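PDB 6OZI: endonuclease V isoform X2 from Ciona intestinalis, which probably cleaves inosine-containing nucleic acid strands by metal-dependent hydrolysis, with RNA the likely natural substrate of this eukaryotic member of the family. Local coordinates for residues K15-R20 against H122-G127; I23-G28 against V202-K207; N71-K76 against Q95-L100. The protein carries 1 engineered substitution. All blocks are in the same frame, centred on the assembly; numbering follows the deposited sequence.

Contact 1: residues K15-R20 against H122-G127. With nucleotides of chain C.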
loop_
_atom_site.group_PDB
_atom_site.type_symbol
_atom_site.label_atom_id
_atom_site.label_comp_id
_atom_site.label_asym_id
_atom_site.label_seq_id
_atom_site.Cartn_x
_atom_site.Cartn_y
_atom_site.Cartn_z
ATOM N N LYS A 15 -9.332 27.339 24.001
ATOM C CA LYS A 15 -8.321 26.527 24.676
ATOM C C LYS A 15 -6.953 26.712 24.034
ATOM O O LYS A 15 -5.933 26.823 24.731
ATOM C CB LYS A 15 -8.710 25.050 24.642
ATOM C CG LYS A 15 -9.912 24.662 25.488
ATOM C CD LYS A 15 -10.661 23.509 24.805
ATOM C CE LYS A 15 -11.403 22.604 25.779
ATOM N NZ LYS A 15 -12.092 21.502 25.040
ATOM N N GLN A 16 -6.913 26.755 22.703
ATOM C CA GLN A 16 -5.639 26.951 22.022
ATOM C C GLN A 16 -5.036 28.309 22.365
ATOM O O GLN A 16 -3.832 28.413 22.635
ATOM C CB GLN A 16 -5.836 26.794 20.516
ATOM C CG GLN A 16 -6.073 25.356 20.097
ATOM C CD GLN A 16 -6.331 25.190 18.613
ATOM O OE1 GLN A 16 -6.637 26.154 17.911
ATOM N NE2 GLN A 16 -6.222 23.955 18.128
ATOM N N GLU A 17 -5.867 29.353 22.422
ATOM C CA GLU A 17 -5.351 30.676 22.762
ATOM C C GLU A 17 -4.777 30.704 24.172
ATOM O O GLU A 17 -3.767 31.371 24.419
ATOM C CB GLU A 17 -6.440 31.742 22.611
ATOM C CG GLU A 17 -6.839 32.055 21.176
ATOM C CD GLU A 17 -5.746 32.779 20.388
ATOM O OE1 GLU A 17 -4.744 33.226 20.991
ATOM O OE2 GLU A 17 -5.904 32.911 19.157
ATOM N N GLU A 18 -5.398 29.996 25.116
ATOM C CA GLU A 18 -4.818 30.023 26.457
ATOM C C GLU A 18 -3.574 29.141 26.576
ATOM O O GLU A 18 -2.701 29.429 27.405
ATOM C CB GLU A 18 -5.871 29.669 27.514
ATOM C CG GLU A 18 -6.285 28.227 27.640
ATOM C CD GLU A 18 -7.251 28.042 28.810
ATOM O OE1 GLU A 18 -7.603 29.063 29.449
ATOM O OE2 GLU A 18 -7.652 26.892 29.097
ATOM N N LEU A 19 -3.464 28.075 25.771
ATOM C CA LEU A 19 -2.293 27.202 25.849
ATOM C C LEU A 19 -1.068 27.757 25.127
ATOM O O LEU A 19 0.061 27.457 25.532
ATOM C CB LEU A 19 -2.601 25.822 25.261
ATOM C CG LEU A 19 -3.227 24.740 26.123
ATOM C CD1 LEU A 19 -3.375 23.467 25.305
ATOM C CD2 LEU A 19 -2.347 24.486 27.335
ATOM N N ARG A 20 -1.258 28.552 24.069
ATOM C CA ARG A 20 -0.148 28.844 23.162
ATOM C C ARG A 20 1.054 29.467 23.874
ATOM O O ARG A 20 2.195 29.193 23.494
ATOM C CB ARG A 20 -0.626 29.740 22.011
ATOM C CG ARG A 20 -1.202 31.076 22.442
ATOM C CD ARG A 20 -1.842 31.831 21.277
ATOM N NE ARG A 20 -0.864 32.222 20.273
ATOM C CZ ARG A 20 -1.171 32.785 19.110
ATOM N NH1 ARG A 20 -2.438 33.027 18.800
ATOM N NH2 ARG A 20 -0.207 33.106 18.257
ATOM N N HIS A 122 1.384 26.561 13.066
ATOM C CA HIS A 122 -0.051 26.442 13.282
ATOM C C HIS A 122 -0.651 27.838 13.334
ATOM O O HIS A 122 0.010 28.788 13.762
ATOM C CB HIS A 122 -0.314 25.672 14.577
ATOM C CG HIS A 122 -1.759 25.447 14.887
ATOM N ND1 HIS A 122 -2.507 26.331 15.637
ATOM C CD2 HIS A 122 -2.578 24.406 14.609
ATOM C CE1 HIS A 122 -3.733 25.861 15.776
ATOM N NE2 HIS A 122 -3.803 24.693 15.163
ATOM N N ILE A 123 -1.911 27.953 12.894
ATOM C CA ILE A 123 -2.556 29.264 12.790
ATOM C C ILE A 123 -2.539 30.003 14.126
ATOM O O ILE A 123 -2.328 31.223 14.175
ATOM C CB ILE A 123 -3.987 29.126 12.239
ATOM C CG1 ILE A 123 -4.648 30.507 12.188
ATOM C CG2 ILE A 123 -4.797 28.118 13.058
ATOM C CD1 ILE A 123 -5.978 30.535 11.472
ATOM N N ARG A 124 -2.774 29.290 15.228
ATOM C CA ARG A 124 -2.701 29.891 16.552
ATOM C C ARG A 124 -1.477 29.408 17.328
ATOM O O ARG A 124 -1.461 29.472 18.560
ATOM C CB ARG A 124 -3.992 29.629 17.331
ATOM C CG ARG A 124 -5.187 30.494 16.884
ATOM C CD ARG A 124 -6.526 29.966 17.422
ATOM N NE ARG A 124 -6.829 28.617 16.941
ATOM C CZ ARG A 124 -7.457 28.337 15.798
ATOM N NH1 ARG A 124 -7.861 29.312 14.989
ATOM N NH2 ARG A 124 -7.677 27.073 15.462
ATOM N N ARG A 125 -0.449 28.932 16.619
ATOM C CA ARG A 125 0.837 28.550 17.212
ATOM C C ARG A 125 0.677 27.476 18.285
ATOM O O ARG A 125 1.385 27.470 19.292
ATOM C CB ARG A 125 1.563 29.772 17.774
ATOM C CG ARG A 125 1.782 30.882 16.760
ATOM C CD ARG A 125 2.578 30.398 15.543
ATOM N NE ARG A 125 3.003 31.529 14.725
ATOM C CZ ARG A 125 2.323 31.999 13.681
ATOM N NH1 ARG A 125 1.182 31.424 13.306
ATOM N NH2 ARG A 125 2.786 33.048 13.011
ATOM N N CYS A 126 -0.225 26.532 18.047
ATOM C CA CYS A 126 -0.552 25.500 19.017
ATOM C C CYS A 126 -1.009 24.236 18.288
ATOM O O CYS A 126 -2.119 23.739 18.489
ATOM C CB CYS A 126 -1.621 26.013 19.981
ATOM S SG CYS A 126 -2.019 24.914 21.371
ATOM N N GLY A 127 -0.154 23.699 17.416
ATOM C CA GLY A 127 -0.468 22.452 16.748
ATOM C C GLY A 127 -0.414 21.278 17.714
ATOM O O GLY A 127 0.038 21.391 18.856
ATOM P P DI C 5 -4.053 19.429 5.825
ATOM O OP1 DI C 5 -3.653 19.024 4.434
ATOM O OP2 DI C 5 -5.308 18.727 6.280
ATOM O "O5'" DI C 5 -2.803 19.220 6.879
ATOM C "C5'" DI C 5 -1.473 19.322 6.435
ATOM C "C4'" DI C 5 -0.542 18.729 7.479
ATOM O "O4'" DI C 5 -0.678 19.620 8.825
ATOM C "C3'" DI C 5 -0.865 17.487 7.789
ATOM O "O3'" DI C 5 0.352 16.644 8.024
ATOM C "C2'" DI C 5 -1.660 17.563 9.115
ATOM C "C1'" DI C 5 -1.117 18.840 9.787
ATOM N N9 DI C 5 -2.216 19.478 10.530
ATOM C C8 DI C 5 -3.449 19.940 10.270
ATOM N N7 DI C 5 -3.949 20.398 11.438
ATOM C C5 DI C 5 -3.043 20.215 12.384
ATOM C C6 DI C 5 -3.046 20.531 13.879
ATOM O O6 DI C 5 -3.986 21.028 14.397
ATOM N N1 DI C 5 -1.906 20.210 14.663
ATOM C C2 DI C 5 -0.762 19.594 14.058
ATOM N N3 DI C 5 -0.767 19.291 12.638
ATOM C C4 DI C 5 -1.957 19.631 11.820
HETATM O O HOH W 1 -4.212 22.324 19.266
HETATM O O HOH W 2 3.059 29.159 20.873
HETATM O O HOH W 3 -2.547 33.820 15.935
#

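Contact 2: residues I23-G28 against V202-K207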
loop_
_atom_site.group_PDB
_atom_site.type_symbol
_atom_site.label_atom_id
_atom_site.label_comp_id
_atom_site.label_asym_id
_atom_site.label_seq_id
_atom_site.Cartn_x
_atom_site.Cartn_y
_atom_site.Cartn_z
ATOM N N ILE A 23 3.821 26.994 25.371
ATOM C CA ILE A 23 4.705 26.192 24.537
ATOM C C ILE A 23 6.105 26.785 24.590
ATOM O O ILE A 23 6.298 27.981 24.341
ATOM C CB ILE A 23 4.168 26.134 23.102
ATOM C CG1 ILE A 23 2.820 25.416 23.092
ATOM C CG2 ILE A 23 5.145 25.425 22.190
ATOM C CD1 ILE A 23 1.960 25.761 21.904
ATOM N N ILE A 24 7.091 25.948 24.893
ATOM C CA ILE A 24 8.480 26.375 25.030
ATOM C C ILE A 24 9.248 25.884 23.812
ATOM O O ILE A 24 9.272 24.680 23.524
ATOM C CB ILE A 24 9.110 25.870 26.335
ATOM C CG1 ILE A 24 8.401 26.504 27.531
ATOM C CG2 ILE A 24 10.589 26.195 26.367
ATOM C CD1 ILE A 24 8.872 25.987 28.878
ATOM N N ARG A 25 9.860 26.819 23.089
ATOM C CA ARG A 25 10.584 26.521 21.859
ATOM C C ARG A 25 12.084 26.731 22.023
ATOM O O ARG A 25 12.778 27.152 21.097
ATOM C CB ARG A 25 10.040 27.357 20.707
ATOM C CG ARG A 25 8.646 26.936 20.328
ATOM C CD ARG A 25 8.104 27.773 19.215
ATOM N NE ARG A 25 8.018 29.184 19.588
ATOM C CZ ARG A 25 8.699 30.152 18.985
ATOM N NH1 ARG A 25 9.507 29.863 17.976
ATOM N NH2 ARG A 25 8.562 31.410 19.380
ATOM N N SER A 26 12.587 26.430 23.213
ATOM C CA SER A 26 14.008 26.476 23.515
ATOM C C SER A 26 14.411 25.174 24.195
ATOM O O SER A 26 13.564 24.412 24.674
ATOM C CB SER A 26 14.357 27.678 24.405
ATOM O OG SER A 26 14.006 28.901 23.780
ATOM N N ASP A 27 15.721 24.932 24.246
ATOM C CA ASP A 27 16.230 23.669 24.768
ATOM C C ASP A 27 16.300 23.634 26.292
ATOM O O ASP A 27 16.200 22.553 26.882
ATOM C CB ASP A 27 17.609 23.379 24.173
ATOM C CG ASP A 27 17.546 23.039 22.689
ATOM O OD1 ASP A 27 16.445 22.743 22.177
ATOM O OD2 ASP A 27 18.602 23.067 22.030
ATOM N N GLY A 28 16.496 24.775 26.946
ATOM C CA GLY A 28 16.748 24.750 28.381
ATOM C C GLY A 28 18.039 23.998 28.646
ATOM O O GLY A 28 19.050 24.204 27.962
ATOM N N VAL A 202 9.337 20.105 9.673
ATOM C CA VAL A 202 9.644 19.936 11.084
ATOM C C VAL A 202 9.371 21.251 11.790
ATOM O O VAL A 202 9.846 22.305 11.357
ATOM C CB VAL A 202 11.109 19.507 11.278
ATOM C CG1 VAL A 202 11.446 19.367 12.769
ATOM C CG2 VAL A 202 11.382 18.226 10.526
ATOM N N SER A 203 8.618 21.199 12.874
ATOM C CA SER A 203 8.418 22.367 13.709
ATOM C C SER A 203 8.662 21.972 15.154
ATOM O O SER A 203 8.568 20.795 15.519
ATOM C CB SER A 203 7.010 22.983 13.544
ATOM O OG SER A 203 5.986 22.014 13.678
ATOM N N ALA A 204 9.046 22.962 15.954
ATOM C CA ALA A 204 9.240 22.728 17.371
ATOM C C ALA A 204 7.922 22.308 18.006
ATOM O O ALA A 204 6.864 22.871 17.714
ATOM C CB ALA A 204 9.784 23.990 18.043
ATOM N N GLY A 205 7.983 21.293 18.862
ATOM C CA GLY A 205 6.805 20.891 19.600
ATOM C C GLY A 205 6.721 21.590 20.941
ATOM O O GLY A 205 5.957 22.542 21.120
ATOM N N HIS A 206 7.517 21.118 21.892
ATOM C CA HIS A 206 7.527 21.675 23.232
ATOM C C HIS A 206 8.819 21.248 23.904
ATOM O O HIS A 206 9.217 20.085 23.790
ATOM C CB HIS A 206 6.305 21.195 24.021
ATOM C CG HIS A 206 6.246 21.708 25.423
ATOM N ND1 HIS A 206 6.485 23.026 25.744
ATOM C CD2 HIS A 206 5.966 21.079 26.588
ATOM C CE1 HIS A 206 6.361 23.185 27.048
ATOM N NE2 HIS A 206 6.049 22.018 27.584
ATOM N N LYS A 207 9.463 22.193 24.605
ATOM C CA LYS A 207 10.716 21.946 25.332
ATOM C C LYS A 207 11.881 21.598 24.395
ATOM O O LYS A 207 12.781 20.839 24.761
ATOM C CB LYS A 207 10.522 20.846 26.388
ATOM C CG LYS A 207 9.450 21.178 27.422
ATOM C CD LYS A 207 9.274 20.100 28.498
ATOM C CE LYS A 207 10.412 19.982 29.462
ATOM N NZ LYS A 207 10.012 19.081 30.592
HETATM O O HOH W 4 14.111 21.350 27.868
#

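Contact 3: residues N71-K76 against Q95-L100. With K (potassium ion), chain E.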
loop_
_atom_site.group_PDB
_atom_site.type_symbol
_atom_site.label_atom_id
_atom_site.label_comp_id
_atom_site.label_asym_id
_atom_site.label_seq_id
_atom_site.Cartn_x
_atom_site.Cartn_y
_atom_site.Cartn_z
ATOM N N ASN A 71 3.244 -0.578 21.912
ATOM C CA ASN A 71 1.937 -0.956 22.430
ATOM C C ASN A 71 0.859 -0.336 21.550
ATOM O O ASN A 71 1.007 0.799 21.087
ATOM C CB ASN A 71 1.752 -0.528 23.894
ATOM C CG ASN A 71 0.410 -0.966 24.463
ATOM O OD1 ASN A 71 0.231 -2.123 24.852
ATOM N ND2 ASN A 71 -0.539 -0.040 24.516
ATOM N N THR A 72 -0.216 -1.090 21.318
ATOM C CA THR A 72 -1.387 -0.594 20.607
ATOM C C THR A 72 -2.606 -0.738 21.507
ATOM O O THR A 72 -2.668 -1.637 22.342
ATOM C CB THR A 72 -1.643 -1.350 19.291
ATOM O OG1 THR A 72 -1.904 -2.731 19.572
ATOM C CG2 THR A 72 -0.441 -1.248 18.364
ATOM N N THR A 73 -3.581 0.152 21.329
ATOM C CA THR A 73 -4.772 0.163 22.167
ATOM C C THR A 73 -5.995 0.415 21.304
ATOM O O THR A 73 -6.029 1.386 20.545
ATOM C CB THR A 73 -4.684 1.249 23.246
ATOM O OG1 THR A 73 -3.423 1.162 23.915
ATOM C CG2 THR A 73 -5.800 1.080 24.262
ATOM N N LYS A 74 -6.992 -0.457 21.410
ATOM C CA LYS A 74 -8.277 -0.180 20.784
ATOM C C LYS A 74 -8.941 0.985 21.510
ATOM O O LYS A 74 -9.142 0.934 22.728
ATOM C CB LYS A 74 -9.161 -1.421 20.813
ATOM C CG LYS A 74 -10.522 -1.235 20.165
ATOM C CD LYS A 74 -11.381 -2.482 20.354
ATOM C CE LYS A 74 -12.810 -2.261 19.875
ATOM N NZ LYS A 74 -13.445 -1.117 20.586
ATOM N N VAL A 75 -9.270 2.035 20.763
ATOM C CA VAL A 75 -9.776 3.280 21.320
ATOM C C VAL A 75 -10.972 3.738 20.504
ATOM O O VAL A 75 -11.146 3.356 19.339
ATOM C CB VAL A 75 -8.712 4.396 21.360
ATOM C CG1 VAL A 75 -7.510 3.962 22.183
ATOM C CG2 VAL A 75 -8.306 4.781 19.953
ATOM N N LYS A 76 -11.821 4.532 21.145
ATOM C CA LYS A 76 -12.909 5.233 20.480
ATOM C C LYS A 76 -12.533 6.704 20.390
ATOM O O LYS A 76 -12.321 7.358 21.416
ATOM C CB LYS A 76 -14.223 5.037 21.238
ATOM C CG LYS A 76 -14.807 3.630 21.082
ATOM C CD LYS A 76 -15.839 3.293 22.168
ATOM C CE LYS A 76 -16.925 4.357 22.279
ATOM N NZ LYS A 76 -17.888 4.036 23.374
ATOM N N GLN A 95 -2.276 10.545 25.989
ATOM C CA GLN A 95 -2.107 10.523 27.440
ATOM C C GLN A 95 -2.235 9.110 27.995
ATOM O O GLN A 95 -1.505 8.730 28.921
ATOM C CB GLN A 95 -3.123 11.454 28.100
ATOM C CG GLN A 95 -3.029 12.894 27.630
ATOM C CD GLN A 95 -2.457 13.809 28.690
ATOM O OE1 GLN A 95 -1.393 13.534 29.256
ATOM N NE2 GLN A 95 -3.168 14.899 28.981
ATOM N N GLN A 96 -3.196 8.339 27.481
ATOM C CA GLN A 96 -3.355 6.959 27.934
ATOM C C GLN A 96 -2.134 6.111 27.574
ATOM O O GLN A 96 -1.606 5.374 28.419
ATOM C CB GLN A 96 -4.641 6.361 27.366
ATOM C CG GLN A 96 -5.904 6.949 27.990
ATOM C CD GLN A 96 -5.940 6.801 29.514
ATOM O OE1 GLN A 96 -5.497 5.789 30.073
ATOM N NE2 GLN A 96 -6.458 7.822 30.191
ATOM N N GLU A 97 -1.689 6.172 26.308
ATOM C CA GLU A 97 -0.493 5.420 25.926
ATOM C C GLU A 97 0.694 5.813 26.794
ATOM O O GLU A 97 1.445 4.949 27.257
ATOM C CB GLU A 97 -0.155 5.635 24.446
ATOM C CG GLU A 97 -1.125 5.013 23.444
ATOM C CD GLU A 97 -1.020 3.490 23.369
ATOM O OE1 GLU A 97 -0.154 2.897 24.046
ATOM O OE2 GLU A 97 -1.817 2.881 22.630
ATOM N N LEU A 98 0.873 7.117 27.024
ATOM C CA LEU A 98 2.005 7.606 27.801
ATOM C C LEU A 98 1.953 7.077 29.224
ATOM O O LEU A 98 2.970 6.642 29.775
ATOM C CB LEU A 98 2.015 9.133 27.798
ATOM C CG LEU A 98 3.163 9.805 28.552
ATOM C CD1 LEU A 98 4.480 9.492 27.860
ATOM C CD2 LEU A 98 2.944 11.308 28.643
ATOM N N GLN A 99 0.775 7.144 29.851
ATOM C CA GLN A 99 0.624 6.626 31.205
ATOM C C GLN A 99 0.933 5.133 31.258
ATOM O O GLN A 99 1.573 4.650 32.205
ATOM C CB GLN A 99 -0.790 6.926 31.706
ATOM C CG GLN A 99 -1.284 6.042 32.824
ATOM C CD GLN A 99 -2.610 6.528 33.403
ATOM O OE1 GLN A 99 -3.570 6.792 32.671
ATOM N NE2 GLN A 99 -2.678 6.610 34.727
ATOM N N LEU A 100 0.482 4.383 30.246
ATOM C CA LEU A 100 0.812 2.962 30.171
ATOM C C LEU A 100 2.320 2.743 30.053
ATOM O O LEU A 100 2.886 1.887 30.740
ATOM C CB LEU A 100 0.075 2.329 28.994
ATOM C CG LEU A 100 0.206 0.826 28.799
ATOM C CD1 LEU A 100 -0.104 0.094 30.079
ATOM C CD2 LEU A 100 -0.761 0.416 27.714
HETATM K K K E . -2.047 -3.657 24.134
HETATM O O HOH W 5 -3.362 -1.189 25.502
HETATM O O HOH W 6 -2.855 -4.914 21.876
HETATM O O HOH W 7 0.271 -4.368 22.063
#

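Contact 1: residues K15-R20 against H122-G127
R124 grips the amide of Q16 side-on: NE donates to Q16 OE1 at 2.7 Å and NH2 to the same oxygen at 2.8 Å. The NE bond arrives almost straight along the amide C=O, at 162°; the oxygen lies in the guanidinium plane, and the amide is itself turned only 20° from that plane. A bend at chi3 (-62°) turns the NE edge of R124 to the helix. An alanine in place of R124 is likely to leave Q16 OE1 without these two donors and the amide freer to turn. Q16 NE2 binds S84 O and a water that also donates to C126 O. This is how helix 6-19 of the RNase H-like fold is fastened to the loop between strand 112-116 and helix 128-136. The loop makes a type I turn from H122 to R125 and ends in G127, the N-cap of helix 128-136; G127 CA lies 3.4 Å from N1 of the deoxyinosine of chain C. R20 lays its guanidinium face over R124 O, 3.2 Å above the plane, while its NH1 forms a salt bridge with E17 OE1 at 3.2 Å. Further out, E17 OE2 lies 3.4 Å from R124 CG, and R20 NH2 comes within 3.3 Å of R125 CG. The charged end of R125 turns away to D153 and E184. L19 CB meets C126 SG at 4.0 Å, beside helix 128-136.

Contact 2: residues I23-G28 against V202-K207
H206 presents the edge of its imidazole to the backbone of I24, whose N donates to ND1 at 3.1 Å. The bond is nearly straight, 168° at the hydrogen, and the donor lies within 2° of the ring plane. One face of the same ring is covered by its neighbour in sequence, K207, with CG centred 3.5 Å above it. With CG set anti to the backbone N (chi1 179°), the ring of H206 reaches out to the loop 23-28, and the bond to I24 N should restrain its rotation. I24 adds apolar contact near the same corner of the ring, its CB and CG1 each 3.9 Å from H206 CE1.

A second bond runs the other way between the same pieces of chain: K207 N donates to I24 O at 2.7 Å. H206 CA also points a C-H at that oxygen. I24 is thus held through both its N and its O, one by a side chain and one by backbone, an example of how an irregular loop can dock on a strand end without extending the sheet as a strand.

Packing takes over toward the body of the strand. The CG2 branch of I23 sits 3.2 Å from G205 O, an oxygen whose hydrogen bond is with S130 OG of helix 128-136. R25 rests its CG 3.9 Å from A204 CB, and its guanidinium makes a cation-pi contact with F120. Farther along, water 4 donates to D27 O and, weakly, to K207 O, while the carboxylate of D27 turns to T212 and S209. The site of docking is the end of strand 200-206, where G205 and H206 both face T140 of the adjacent strand 140-144, a classic beta bulge.

Contact 3: residues N71-K76 against Q95-L100
N71 reaches from the strand toward E97 and L100 of the helix, and each of its atoms has a neighbour. CB lies 3.9 Å from E97 OE1. With CG anti to the backbone N (chi1 -178°), L100 CD2 lies over the amide face, 3.7 Å from N71 CG and 3.2 Å from ND2. At the tip the amide splits its work: ND2 donates to E97 OE1 at 3.0 Å, almost straight (164°) and on the syn side of the carboxylate, and also to a water that itself binds the potassium ion, while OD1 turns to that ion at 2.8 Å. The other carboxylate oxygen, E97 OE2, accepts from T73 OG1 at 2.7 Å, met from above the carboxylate plane, and also from S55 OG of strand 52-61. Both oxygens of E97 are therefore engaged, and the negative charge near the amide N-H may polarise N71 so that its OD1 is a better ligand for the cation. E97 is thus a second-shell residue of the potassium site, holding the ligand N71 from helix 86-104. T72 O, also 2.8 Å from the potassium ion, and three waters join N71 OD1 in a monovalent-cation site on the edge strand of the RNase H-like sheet.

From the N terminus, helix 6-19 is tied first: contact 1 closes a loop of about a hundred residues between its end and the loop 122-127. Just beyond, residues 23-28 enter contact 2, which closes a longer loop onto strand 200-206. The two cross, since their segments alternate along the chain, and they touch in space where I23 CD1 packs 3.2 Å from R125 O. Contact 3, a short closure between strand 67-76 and helix 86-104, is nested inside both, its centre about 24 Å from each of theirs. Contacts 1 and 2 thus fasten the N-terminal helix and the loop after it to the loop before helix 128-136 and to the end of strand 200-206, while contact 3 joins a helix to the sheet's outer strand.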